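Local coordinates for protein class I SAM-dependent methyltransferase (Silicibacter pomeroyi DSS-3, PDB 3CVO) that is of unknown function but probably transfers methyl groups from S-adenosylmethionine, having a Rossmann-like class I methyltransferase fold, at residues A141-Y155 with R176-P188. Numbering follows the deposited sequence.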
loop_
_atom_site.group_PDB
_atom_site.type_symbol
_atom_site.label_atom_id
_atom_site.label_comp_id
_atom_site.label_asym_id
_atom_site.label_seq_id
_atom_site.Cartn_x
_atom_site.Cartn_y
_atom_site.Cartn_z
ATOM N N ALA A 141 -1.985 12.913 -4.944
ATOM C CA ALA A 141 -3.451 12.987 -5.157
ATOM C C ALA A 141 -4.166 12.563 -3.900
ATOM O O ALA A 141 -5.161 13.144 -3.492
ATOM C CB ALA A 141 -3.917 12.100 -6.336
ATOM N N PHE A 142 -3.635 11.527 -3.268
ATOM C CA PHE A 142 -4.364 10.964 -2.122
ATOM C C PHE A 142 -4.029 11.690 -0.815
ATOM O O PHE A 142 -4.770 11.577 0.137
ATOM C CB PHE A 142 -4.070 9.483 -1.961
ATOM C CG PHE A 142 -4.533 8.654 -3.108
ATOM C CD1 PHE A 142 -5.785 8.815 -3.622
ATOM C CD2 PHE A 142 -3.712 7.678 -3.626
ATOM C CE1 PHE A 142 -6.203 8.064 -4.670
ATOM C CE2 PHE A 142 -4.144 6.893 -4.639
ATOM C CZ PHE A 142 -5.400 7.106 -5.178
ATOM N N SER A 143 -2.960 12.479 -0.809
ATOM C CA SER A 143 -2.431 13.068 0.457
ATOM C C SER A 143 -2.768 14.555 0.664
ATOM O O SER A 143 -2.777 15.085 1.784
ATOM C CB SER A 143 -0.927 12.879 0.562
ATOM O OG SER A 143 -0.538 11.514 0.632
ATOM N N ILE A 144 -2.995 15.223 -0.440
ATOM C CA ILE A 144 -3.293 16.665 -0.437
ATOM C C ILE A 144 -4.656 16.877 0.206
ATOM O O ILE A 144 -5.498 15.974 0.198
ATOM C CB ILE A 144 -3.252 17.313 -1.842
ATOM C CG1 ILE A 144 -4.227 16.643 -2.842
ATOM C CG2 ILE A 144 -1.789 17.366 -2.440
ATOM C CD1 ILE A 144 -4.375 17.368 -4.175
ATOM N N THR A 145 -4.830 18.060 0.791
ATOM C CA THR A 145 -6.102 18.504 1.378
ATOM C C THR A 145 -6.700 19.721 0.718
ATOM O O THR A 145 -7.824 20.095 1.017
ATOM C CB THR A 145 -5.990 18.711 2.908
ATOM O OG1 THR A 145 -4.921 19.631 3.202
ATOM C CG2 THR A 145 -5.711 17.348 3.596
ATOM N N ARG A 146 -5.963 20.292 -0.219
ATOM C CA ARG A 146 -6.461 21.329 -1.144
ATOM C C ARG A 146 -5.773 21.144 -2.530
ATOM O O ARG A 146 -4.767 20.427 -2.636
ATOM C CB ARG A 146 -6.182 22.712 -0.548
ATOM C CG ARG A 146 -4.724 23.032 -0.356
ATOM C CD ARG A 146 -4.569 24.482 0.170
ATOM N NE ARG A 146 -3.179 24.771 0.540
ATOM C CZ ARG A 146 -2.219 25.078 -0.326
ATOM N NH1 ARG A 146 -2.461 25.153 -1.625
ATOM N NH2 ARG A 146 -1.013 25.311 0.116
ATOM N N PRO A 147 -6.330 21.740 -3.593
ATOM C CA PRO A 147 -5.794 21.525 -4.933
ATOM C C PRO A 147 -4.368 21.994 -5.080
ATOM O O PRO A 147 -3.944 22.968 -4.452
ATOM C CB PRO A 147 -6.705 22.358 -5.827
ATOM C CG PRO A 147 -7.967 22.408 -5.089
ATOM C CD PRO A 147 -7.592 22.499 -3.635
ATOM N N VAL A 148 -3.644 21.243 -5.889
ATOM C CA VAL A 148 -2.282 21.602 -6.324
ATOM C C VAL A 148 -2.078 21.457 -7.830
ATOM O O VAL A 148 -2.866 20.817 -8.560
ATOM C CB VAL A 148 -1.203 20.796 -5.578
ATOM C CG1 VAL A 148 -1.389 20.906 -4.074
ATOM C CG2 VAL A 148 -1.177 19.336 -6.016
ATOM N N THR A 149 -1.023 22.116 -8.300
ATOM C CA THR A 149 -0.456 21.818 -9.610
ATOM C C THR A 149 0.601 20.764 -9.444
ATOM O O THR A 149 1.452 20.840 -8.561
ATOM C CB THR A 149 0.188 23.063 -10.260
ATOM O OG1 THR A 149 -0.827 24.032 -10.459
ATOM C CG2 THR A 149 0.857 22.718 -11.610
ATOM N N LEU A 150 0.493 19.748 -10.285
ATOM C CA LEU A 150 1.517 18.692 -10.388
ATOM C C LEU A 150 2.108 18.696 -11.770
ATOM O O LEU A 150 1.430 18.696 -12.786
ATOM C CB LEU A 150 0.959 17.305 -9.989
ATOM C CG LEU A 150 2.054 16.229 -9.911
ATOM C CD1 LEU A 150 1.805 15.280 -8.722
ATOM C CD2 LEU A 150 2.223 15.436 -11.184
ATOM N N LEU A 151 3.428 18.777 -11.813
ATOM C CA LEU A 151 4.174 18.728 -13.061
ATOM C C LEU A 151 4.888 17.380 -13.126
ATOM O O LEU A 151 5.617 16.993 -12.214
ATOM C CB LEU A 151 5.204 19.861 -13.127
ATOM C CG LEU A 151 4.732 21.305 -12.927
ATOM C CD1 LEU A 151 5.903 22.286 -12.901
ATOM C CD2 LEU A 151 3.643 21.681 -13.974
ATOM N N PHE A 152 4.625 16.644 -14.179
ATOM C CA PHE A 152 5.148 15.284 -14.304
ATOM C C PHE A 152 6.052 15.299 -15.548
ATOM O O PHE A 152 5.593 15.365 -16.693
ATOM C CB PHE A 152 3.969 14.333 -14.449
ATOM C CG PHE A 152 4.272 12.842 -14.303
ATOM C CD1 PHE A 152 5.343 12.260 -14.920
ATOM C CD2 PHE A 152 3.418 12.022 -13.566
ATOM C CE1 PHE A 152 5.576 10.896 -14.834
ATOM C CE2 PHE A 152 3.637 10.658 -13.471
ATOM C CZ PHE A 152 4.735 10.098 -14.105
ATOM N N ASP A 153 7.351 15.227 -15.314
ATOM C CA ASP A 153 8.299 15.268 -16.423
ATOM C C ASP A 153 8.440 13.919 -17.133
ATOM O O ASP A 153 8.292 12.857 -16.521
ATOM C CB ASP A 153 9.660 15.751 -15.975
ATOM C CG ASP A 153 10.477 16.333 -17.124
ATOM O OD1 ASP A 153 9.931 16.666 -18.227
ATOM O OD2 ASP A 153 11.692 16.475 -16.910
ATOM N N ASP A 154 8.678 14.012 -18.442
ATOM C CA ASP A 154 8.885 12.822 -19.285
ATOM C C ASP A 154 7.664 11.965 -19.244
ATOM O O ASP A 154 7.751 10.753 -19.171
ATOM C CB ASP A 154 10.033 11.976 -18.722
ATOM C CG ASP A 154 11.298 12.777 -18.558
ATOM O OD1 ASP A 154 11.872 13.127 -19.613
ATOM O OD2 ASP A 154 11.689 13.090 -17.389
ATOM N N TYR A 155 6.516 12.619 -19.235
ATOM C CA TYR A 155 5.221 11.935 -19.104
ATOM C C TYR A 155 4.858 11.038 -20.293
ATOM O O TYR A 155 4.268 9.978 -20.122
ATOM C CB TYR A 155 4.107 12.942 -18.860
ATOM C CG TYR A 155 2.753 12.288 -18.565
ATOM C CD1 TYR A 155 2.510 11.583 -17.393
ATOM C CD2 TYR A 155 1.726 12.397 -19.475
ATOM C CE1 TYR A 155 1.292 11.004 -17.154
ATOM C CE2 TYR A 155 0.492 11.840 -19.228
ATOM C CZ TYR A 155 0.278 11.149 -18.082
ATOM O OH TYR A 155 -0.980 10.612 -17.860
ATOM N N ARG A 176 6.879 17.414 -23.425
ATOM C CA ARG A 176 6.931 16.107 -22.778
ATOM C C ARG A 176 6.491 16.223 -21.327
ATOM O O ARG A 176 6.407 15.248 -20.604
ATOM C CB ARG A 176 8.362 15.590 -22.770
ATOM C CG ARG A 176 9.241 16.454 -21.874
ATOM C CD ARG A 176 10.686 16.024 -21.886
ATOM N NE ARG A 176 11.332 16.451 -20.657
ATOM C CZ ARG A 176 12.640 16.506 -20.494
ATOM N NH1 ARG A 176 13.439 16.177 -21.496
ATOM N NH2 ARG A 176 13.149 16.907 -19.346
ATOM N N LEU A 177 6.266 17.456 -20.916
ATOM C CA LEU A 177 5.896 17.757 -19.520
ATOM C C LEU A 177 4.372 17.825 -19.383
ATOM O O LEU A 177 3.688 18.505 -20.145
ATOM C CB LEU A 177 6.502 19.094 -19.086
ATOM C CG LEU A 177 6.210 19.538 -17.653
ATOM C CD1 LEU A 177 7.012 18.641 -16.715
ATOM C CD2 LEU A 177 6.578 21.020 -17.444
ATOM N N ALA A 178 3.859 17.100 -18.409
ATOM C CA ALA A 178 2.428 17.099 -18.084
ATOM C C ALA A 178 2.165 17.967 -16.871
ATOM O O ALA A 178 2.772 17.815 -15.814
ATOM C CB ALA A 178 1.919 15.658 -17.827
ATOM N N ALA A 179 1.257 18.906 -17.052
ATOM C CA ALA A 179 0.750 19.749 -15.985
ATOM C C ALA A 179 -0.677 19.339 -15.629
ATOM O O ALA A 179 -1.595 19.340 -16.466
ATOM C CB ALA A 179 0.790 21.223 -16.407
ATOM N N PHE A 180 -0.837 18.933 -14.374
ATOM C CA PHE A 180 -2.109 18.498 -13.807
ATOM C C PHE A 180 -2.632 19.457 -12.750
ATOM O O PHE A 180 -1.881 20.005 -11.949
ATOM C CB PHE A 180 -1.960 17.150 -13.117
ATOM C CG PHE A 180 -1.569 16.011 -14.016
ATOM C CD1 PHE A 180 -0.220 15.677 -14.210
ATOM C CD2 PHE A 180 -2.552 15.241 -14.620
ATOM C CE1 PHE A 180 0.117 14.591 -15.006
ATOM C CE2 PHE A 180 -2.230 14.164 -15.392
ATOM C CZ PHE A 180 -0.901 13.831 -15.592
ATOM N N GLN A 181 -3.941 19.679 -12.781
ATOM C CA GLN A 181 -4.615 20.366 -11.719
ATOM C C GLN A 181 -5.250 19.288 -10.817
ATOM O O GLN A 181 -6.262 18.711 -11.160
ATOM C CB GLN A 181 -5.688 21.300 -12.278
ATOM C CG GLN A 181 -6.044 22.373 -11.267
ATOM C CD GLN A 181 -4.814 23.169 -10.811
ATOM O OE1 GLN A 181 -3.894 23.433 -11.610
ATOM N NE2 GLN A 181 -4.777 23.534 -9.518
ATOM N N VAL A 182 -4.630 19.044 -9.679
ATOM C CA VAL A 182 -4.979 17.912 -8.804
ATOM C C VAL A 182 -5.843 18.334 -7.640
ATOM O O VAL A 182 -5.556 19.298 -6.931
ATOM C CB VAL A 182 -3.691 17.187 -8.288
ATOM C CG1 VAL A 182 -4.053 15.845 -7.579
ATOM C CG2 VAL A 182 -2.757 16.924 -9.422
ATOM N N GLU A 183 -6.919 17.589 -7.440
ATOM C CA GLU A 183 -7.842 17.858 -6.367
ATOM C C GLU A 183 -7.808 16.701 -5.401
ATOM O O GLU A 183 -7.512 15.557 -5.796
ATOM C CB GLU A 183 -9.248 17.958 -6.907
ATOM C CG GLU A 183 -9.391 18.820 -8.123
ATOM C CD GLU A 183 -10.160 20.062 -7.847
ATOM O OE1 GLU A 183 -10.808 20.115 -6.783
ATOM O OE2 GLU A 183 -10.130 20.986 -8.687
ATOM N N PRO A 184 -8.131 16.952 -4.133
ATOM C CA PRO A 184 -7.945 15.809 -3.203
ATOM C C PRO A 184 -8.870 14.638 -3.539
ATOM O O PRO A 184 -10.032 14.868 -3.851
ATOM C CB PRO A 184 -8.277 16.418 -1.848
ATOM C CG PRO A 184 -7.915 17.888 -2.029
ATOM C CD PRO A 184 -8.388 18.217 -3.422
ATOM N N GLN A 185 -8.297 13.423 -3.516
ATOM C CA GLN A 185 -8.988 12.154 -3.874
ATOM C C GLN A 185 -9.019 11.165 -2.695
ATOM O O GLN A 185 -7.984 10.936 -2.067
ATOM C CB GLN A 185 -8.233 11.447 -5.008
ATOM C CG GLN A 185 -8.118 12.245 -6.282
ATOM C CD GLN A 185 -9.464 12.387 -6.897
ATOM O OE1 GLN A 185 -10.238 11.432 -6.865
ATOM N NE2 GLN A 185 -9.783 13.576 -7.435
ATOM N N PRO A 186 -10.182 10.554 -2.424
ATOM C CA PRO A 186 -10.217 9.420 -1.484
ATOM C C PRO A 186 -9.536 8.216 -2.121
ATOM O O PRO A 186 -9.463 8.131 -3.338
ATOM C CB PRO A 186 -11.712 9.142 -1.298
ATOM C CG PRO A 186 -12.419 10.051 -2.175
ATOM C CD PRO A 186 -11.523 10.983 -2.841
ATOM N N ILE A 187 -9.014 7.318 -1.301
ATOM C CA ILE A 187 -8.376 6.111 -1.836
ATOM C C ILE A 187 -9.441 5.018 -2.030
ATOM O O ILE A 187 -10.010 4.557 -1.050
ATOM C CB ILE A 187 -7.294 5.585 -0.846
ATOM C CG1 ILE A 187 -6.164 6.609 -0.645
ATOM C CG2 ILE A 187 -6.656 4.299 -1.341
ATOM C CD1 ILE A 187 -5.326 6.330 0.613
ATOM N N PRO A 188 -9.707 4.569 -3.277
ATOM C CA PRO A 188 -10.657 3.441 -3.453
ATOM C C PRO A 188 -10.090 2.111 -2.921
ATOM O O PRO A 188 -8.989 1.745 -3.262
ATOM C CB PRO A 188 -10.842 3.386 -4.982
ATOM C CG PRO A 188 -10.261 4.682 -5.518
ATOM C CD PRO A 188 -9.162 5.031 -4.565
HETATM O O HOH W 1 -7.099 10.343 0.325
#
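Val-148, Leu-150 and Phe-152 of strand 148-152 form hydrogen-bonded antiparallel pairs with Val-182, Phe-180 and Ala-178 of strand 177-182, two bonds to each pair, with the strand axes 4.7 Å apart and their directions 158° from each other. Past the strand end, Asp-153 and Arg-176 form a salt bridge. The arginine, extended from CG to NE, meets the carboxylate side-on: NE reaches Asp-153 OD1 at 2.8 Å and NH2 reaches OD2 at 2.9 Å, each oxygen being approached on its syn side. Asp-154 OD1 lies over the guanidinium face, an electrostatic contact, while its OD2 pairs with Arg-133; Tyr-155 N bonds to Arg-176 O. With CG of Tyr-155 turned anti to its backbone N (chi1 -174°), the ring lies beside Ala-178 CB and receives the edge of Phe-180 on its face, a T-shaped pair with planes 83° apart. The edge of Phe-180 also meets Phe-152 CB, and Leu-150 lies alongside the ring, its CD2 against CD1. Farther along, Val-182 CG1 packs against Ile-144 CD1 at 3.7 Å. Gln-185 N donates to Ala-141 O, and one water donates to both Phe-142 O and Gln-185 O. Ile-187 CG1 covers a face of the Phe-142 ring in a CH-pi contact, 3.9 Å from its centroid. Strand 177-182, inserted antiparallel between 148-152 and 172-174, is the reversed seventh strand characteristic of class I methyltransferases. Leu-150 and Phe-180 face helix 165-168, Leu-151 and Leu-177 face helix 18-30 across the sheet, and strands 125-128 and 172-174 flank the pair.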